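Monosaccharide ABC transporter substrate-binding protein, CUT2 family (Bradyrhizobium sp., PDB 4YHS) probably binds a monosaccharide or a related solute in the periplasm and hands it to the membrane components of a CUT2-family ABC importer. Local coordinates at residues K205-M208 against D209-G213; L161-F164 against Y165-G168. All blocks are in the same frame, centred on the assembly; numbering follows the deposited sequence.

Interaction 1 (K205-M208 against D209-G213); sequences KGFM and DAVKG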
loop_
_atom_site.group_PDB
_atom_site.type_symbol
_atom_site.label_atom_id
_atom_site.label_comp_id
_atom_site.label_asym_id
_atom_site.label_seq_id
_atom_site.Cartn_x
_atom_site.Cartn_y
_atom_site.Cartn_z
ATOM N N LYS A 205 -2.741 15.785 2.169
ATOM C CA LYS A 205 -4.040 16.349 1.857
ATOM C C LYS A 205 -5.156 15.534 2.482
ATOM O O LYS A 205 -6.070 16.085 3.086
ATOM C CB LYS A 205 -4.256 16.443 0.332
ATOM C CG LYS A 205 -3.417 17.502 -0.366
ATOM C CD LYS A 205 -3.856 17.682 -1.829
ATOM C CE LYS A 205 -3.008 18.725 -2.557
ATOM N NZ LYS A 205 -1.541 18.384 -2.565
ATOM N N GLY A 206 -5.078 14.219 2.345
ATOM C CA GLY A 206 -6.074 13.351 2.948
ATOM C C GLY A 206 -6.176 13.497 4.461
ATOM O O GLY A 206 -7.274 13.604 5.015
ATOM N N PHE A 207 -5.031 13.499 5.133
ATOM C CA PHE A 207 -4.985 13.641 6.587
ATOM C C PHE A 207 -5.591 14.982 7.027
ATOM O O PHE A 207 -6.398 15.033 7.941
ATOM C CB PHE A 207 -3.547 13.517 7.079
ATOM C CG PHE A 207 -3.416 13.528 8.562
ATOM C CD1 PHE A 207 -3.710 12.399 9.300
ATOM C CD2 PHE A 207 -3.009 14.677 9.222
ATOM C CE1 PHE A 207 -3.600 12.393 10.690
ATOM C CE2 PHE A 207 -2.897 14.692 10.605
ATOM C CZ PHE A 207 -3.196 13.545 11.344
HETATM N N MSE A 208 -5.208 16.051 6.347
HETATM C CA MSE A 208 -5.657 17.384 6.725
HETATM C C MSE A 208 -7.146 17.526 6.449
HETATM O O MSE A 208 -7.858 18.134 7.249
HETATM C CB MSE A 208 -4.881 18.474 5.979
HETATM C CG MSE A 208 -3.410 18.567 6.320
HETATM SE SE MSE A 208 -3.059 18.815 8.251
HETATM C CE MSE A 208 -3.645 20.695 8.495
ATOM N N ASP A 209 -7.612 16.977 5.324
ATOM C CA ASP A 209 -9.023 17.088 4.958
ATOM C C ASP A 209 -9.811 16.343 6.016
ATOM O O ASP A 209 -10.836 16.833 6.474
ATOM C CB ASP A 209 -9.343 16.508 3.573
ATOM C CG ASP A 209 -8.822 17.349 2.426
ATOM O OD1 ASP A 209 -8.418 18.517 2.627
ATOM O OD2 ASP A 209 -8.844 16.817 1.289
ATOM N N ALA A 210 -9.323 15.174 6.420
ATOM C CA ALA A 210 -10.095 14.323 7.327
ATOM C C ALA A 210 -10.202 14.848 8.765
ATOM O O ALA A 210 -11.202 14.572 9.427
ATOM C CB ALA A 210 -9.517 12.876 7.328
ATOM N N VAL A 211 -9.230 15.639 9.235
ATOM C CA VAL A 211 -9.268 16.155 10.612
ATOM C C VAL A 211 -9.946 17.514 10.712
ATOM O O VAL A 211 -10.203 18.016 11.802
ATOM C CB VAL A 211 -7.854 16.269 11.235
ATOM C CG1 VAL A 211 -7.191 14.888 11.279
ATOM C CG2 VAL A 211 -6.994 17.294 10.499
ATOM N N LYS A 212 -10.256 18.098 9.568
ATOM C CA LYS A 212 -10.902 19.398 9.530
ATOM C C LYS A 212 -12.239 19.320 10.252
ATOM O O LYS A 212 -12.978 18.347 10.103
ATOM C CB LYS A 212 -11.072 19.834 8.075
ATOM C CG LYS A 212 -11.389 21.297 7.860
ATOM C CD LYS A 212 -10.964 21.815 6.445
ATOM C CE LYS A 212 -10.637 20.729 5.379
ATOM N NZ LYS A 212 -11.744 19.775 5.023
ATOM N N GLY A 213 -12.521 20.330 11.073
ATOM C CA GLY A 213 -13.782 20.402 11.788
ATOM C C GLY A 213 -13.841 19.562 13.053
ATOM O O GLY A 213 -14.927 19.334 13.583
#
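Asp209, Ala210 and Val211 donate their backbone N-H groups to the carbonyls of Lys205, Gly206 and Phe207, the i to i+4 pattern of the last turns of an alpha-helix, and a weak bond from Lys212 N to Met208 O is where the pattern gives out. The helix, 198-211, is the crossover of a right-handed beta-alpha-beta unit between strands 186-191 and 216-218. The bonds lengthen toward its C-terminal end: Asp209 N to Lys205 O spans 2.9 Å, whereas Val211 N to Phe207 O spans 3.2 Å, with the N-H...O angle down to 140°. On the buried side, CG1 of Val211 lies over one face of the Phe207 ring, offset toward the rim, 4.2 Å from CZ. Phe207 reaches this place with its ring anti to the backbone N (chi1 -175°), and it also stacks on Trp190, while Val218 of the following strand touches both Phe207 and Val211. Gly206 and Ala210 keep the side toward helix 164-178 slim. Asp209 CG comes 3.1 Å from Lys205 O, and since both carboxylate oxygens are acceptors like that carbonyl, neither bonds to it; OD2 is hydrogen-bonded to Tyr165 OH of helix 164-178. Past the last turn the Lys212 chain bends back, bringing NZ into a weak hydrogen bond with Asp209 O at 3.4 Å.

Interaction 2 (L161-F164 against Y165-G168); sequences LVSF and YTMG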
loop_
_atom_site.group_PDB
_atom_site.type_symbol
_atom_site.label_atom_id
_atom_site.label_comp_id
_atom_site.label_asym_id
_atom_site.label_seq_id
_atom_site.Cartn_x
_atom_site.Cartn_y
_atom_site.Cartn_z
ATOM N N LEU A 161 -4.718 -1.418 -7.010
ATOM C CA LEU A 161 -3.958 -0.466 -6.243
ATOM C C LEU A 161 -4.857 0.385 -5.352
ATOM O O LEU A 161 -6.096 0.330 -5.434
ATOM C CB LEU A 161 -3.152 0.431 -7.187
ATOM C CG LEU A 161 -3.860 0.909 -8.455
ATOM C CD1 LEU A 161 -4.890 1.965 -8.150
ATOM C CD2 LEU A 161 -2.803 1.467 -9.436
ATOM N N VAL A 162 -4.219 1.160 -4.475
ATOM C CA VAL A 162 -4.951 2.103 -3.614
ATOM C C VAL A 162 -4.379 3.504 -3.760
ATOM O O VAL A 162 -3.365 3.691 -4.452
ATOM C CB VAL A 162 -4.896 1.682 -2.124
ATOM C CG1 VAL A 162 -5.311 0.219 -1.987
ATOM C CG2 VAL A 162 -3.495 1.906 -1.524
ATOM N N SER A 163 -5.055 4.479 -3.139
ATOM C CA SER A 163 -4.595 5.880 -3.091
ATOM C C SER A 163 -4.021 6.261 -1.744
ATOM O O SER A 163 -4.627 5.937 -0.712
ATOM C CB SER A 163 -5.767 6.828 -3.401
ATOM O OG SER A 163 -5.387 8.191 -3.237
ATOM N N PHE A 164 -2.868 6.957 -1.747
ATOM C CA PHE A 164 -2.276 7.444 -0.503
ATOM C C PHE A 164 -3.117 8.592 0.069
ATOM O O PHE A 164 -3.001 8.882 1.243
ATOM C CB PHE A 164 -0.816 7.866 -0.702
ATOM C CG PHE A 164 0.175 6.816 -0.236
ATOM C CD1 PHE A 164 0.412 6.624 1.107
ATOM C CD2 PHE A 164 0.840 6.022 -1.159
ATOM C CE1 PHE A 164 1.300 5.652 1.538
ATOM C CE2 PHE A 164 1.737 5.063 -0.731
ATOM C CZ PHE A 164 1.964 4.877 0.609
ATOM N N TYR A 165 -3.993 9.203 -0.746
ATOM C CA TYR A 165 -4.930 10.180 -0.189
ATOM C C TYR A 165 -5.792 9.471 0.855
ATOM O O TYR A 165 -5.980 9.943 1.988
ATOM C CB TYR A 165 -5.826 10.798 -1.267
ATOM C CG TYR A 165 -6.844 11.769 -0.706
ATOM C CD1 TYR A 165 -8.073 11.331 -0.243
ATOM C CD2 TYR A 165 -6.571 13.125 -0.628
ATOM C CE1 TYR A 165 -8.996 12.207 0.277
ATOM C CE2 TYR A 165 -7.487 14.004 -0.085
ATOM C CZ TYR A 165 -8.700 13.538 0.345
ATOM O OH TYR A 165 -9.619 14.408 0.856
ATOM N N THR A 166 -6.290 8.297 0.473
ATOM C CA THR A 166 -7.169 7.512 1.344
ATOM C C THR A 166 -6.430 6.971 2.565
ATOM O O THR A 166 -6.998 6.908 3.663
ATOM C CB THR A 166 -7.808 6.321 0.569
ATOM O OG1 THR A 166 -8.347 6.802 -0.659
ATOM C CG2 THR A 166 -8.911 5.631 1.404
HETATM N N MSE A 167 -5.179 6.542 2.399
HETATM C CA MSE A 167 -4.379 6.181 3.566
HETATM C C MSE A 167 -4.267 7.318 4.589
HETATM O O MSE A 167 -4.404 7.086 5.806
HETATM C CB MSE A 167 -2.976 5.750 3.152
HETATM C CG MSE A 167 -2.947 4.559 2.210
HETATM SE SE MSE A 167 -3.390 2.897 3.140
HETATM C CE MSE A 167 -1.566 2.505 3.771
ATOM N N GLY A 168 -3.955 8.534 4.126
ATOM C CA GLY A 168 -3.897 9.671 5.032
ATOM C C GLY A 168 -5.256 9.992 5.656
ATOM O O GLY A 168 -5.379 10.265 6.853
HETATM O O HOH W 1 -7.725 4.092 -2.175
#
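Ser163 OG accepts a hydrogen bond from Tyr165 N at 3.0 Å, while Ser163 O receives Met167 N at 3.2 Å and, more weakly, Thr166 N. The hydroxyl oxygen stands anti to the serine's own backbone N (chi1 174°), which swings it forward to the N-terminal end of the helix, 3.3 Å from Tyr165 CB. One residue on, Phe164 O takes Gly168 N in a nearly straight bond of 3.1 Å, N-H...O angle 170°. Beside it the Phe164 ring and the Met167 side chain, a selenomethionine, cross obliquely, with CD1 of Phe164 4.1 Å from Met167 CB. Ser163 is thus the N-cap of helix 164-178, entered from strand 158-160 through a short connection. With an alanine in place of Ser163, Tyr165 N would probably be left without its capping acceptor and the first turn be more prone to fray. A water extends the cap, accepting from Ser163 N at 2.9 Å and hydrogen-bonded to Thr166 OG1. Farther out, Phe164 meets the ring of Trp199 and touches Phe276, and its side chain borders a bound bis-tris, probably from the crystallisation liquor, which may mark the ligand pocket. Met167 packs against Ile327 of strand 322-331, and the Tyr165 ring reaches helix 198-211, where Asp209 meets its hydroxyl.

Interaction 2 comes first along the chain and sits at the start of helix 164-178; interaction 1 closes the end of helix 198-211, with strand 186-191 between the two helices. Their centres are 13 Å apart, yet the helices touch: Tyr165 OH lies 2.6 Å from Asp209 OD2 in a probable hydrogen bond, and Tyr165 CE2 packs 3.4 Å from Gly206 CA. The beginning of one helix is thereby fastened to the last turns of the other. Segment 161-164 leads out of the large mixed sheet, whereas helix 198-211 links two strands of the four-stranded parallel sheet, consistent with the two-lobed periplasmic binding protein fold, in which such connections bridge the lobes beside the ligand cleft.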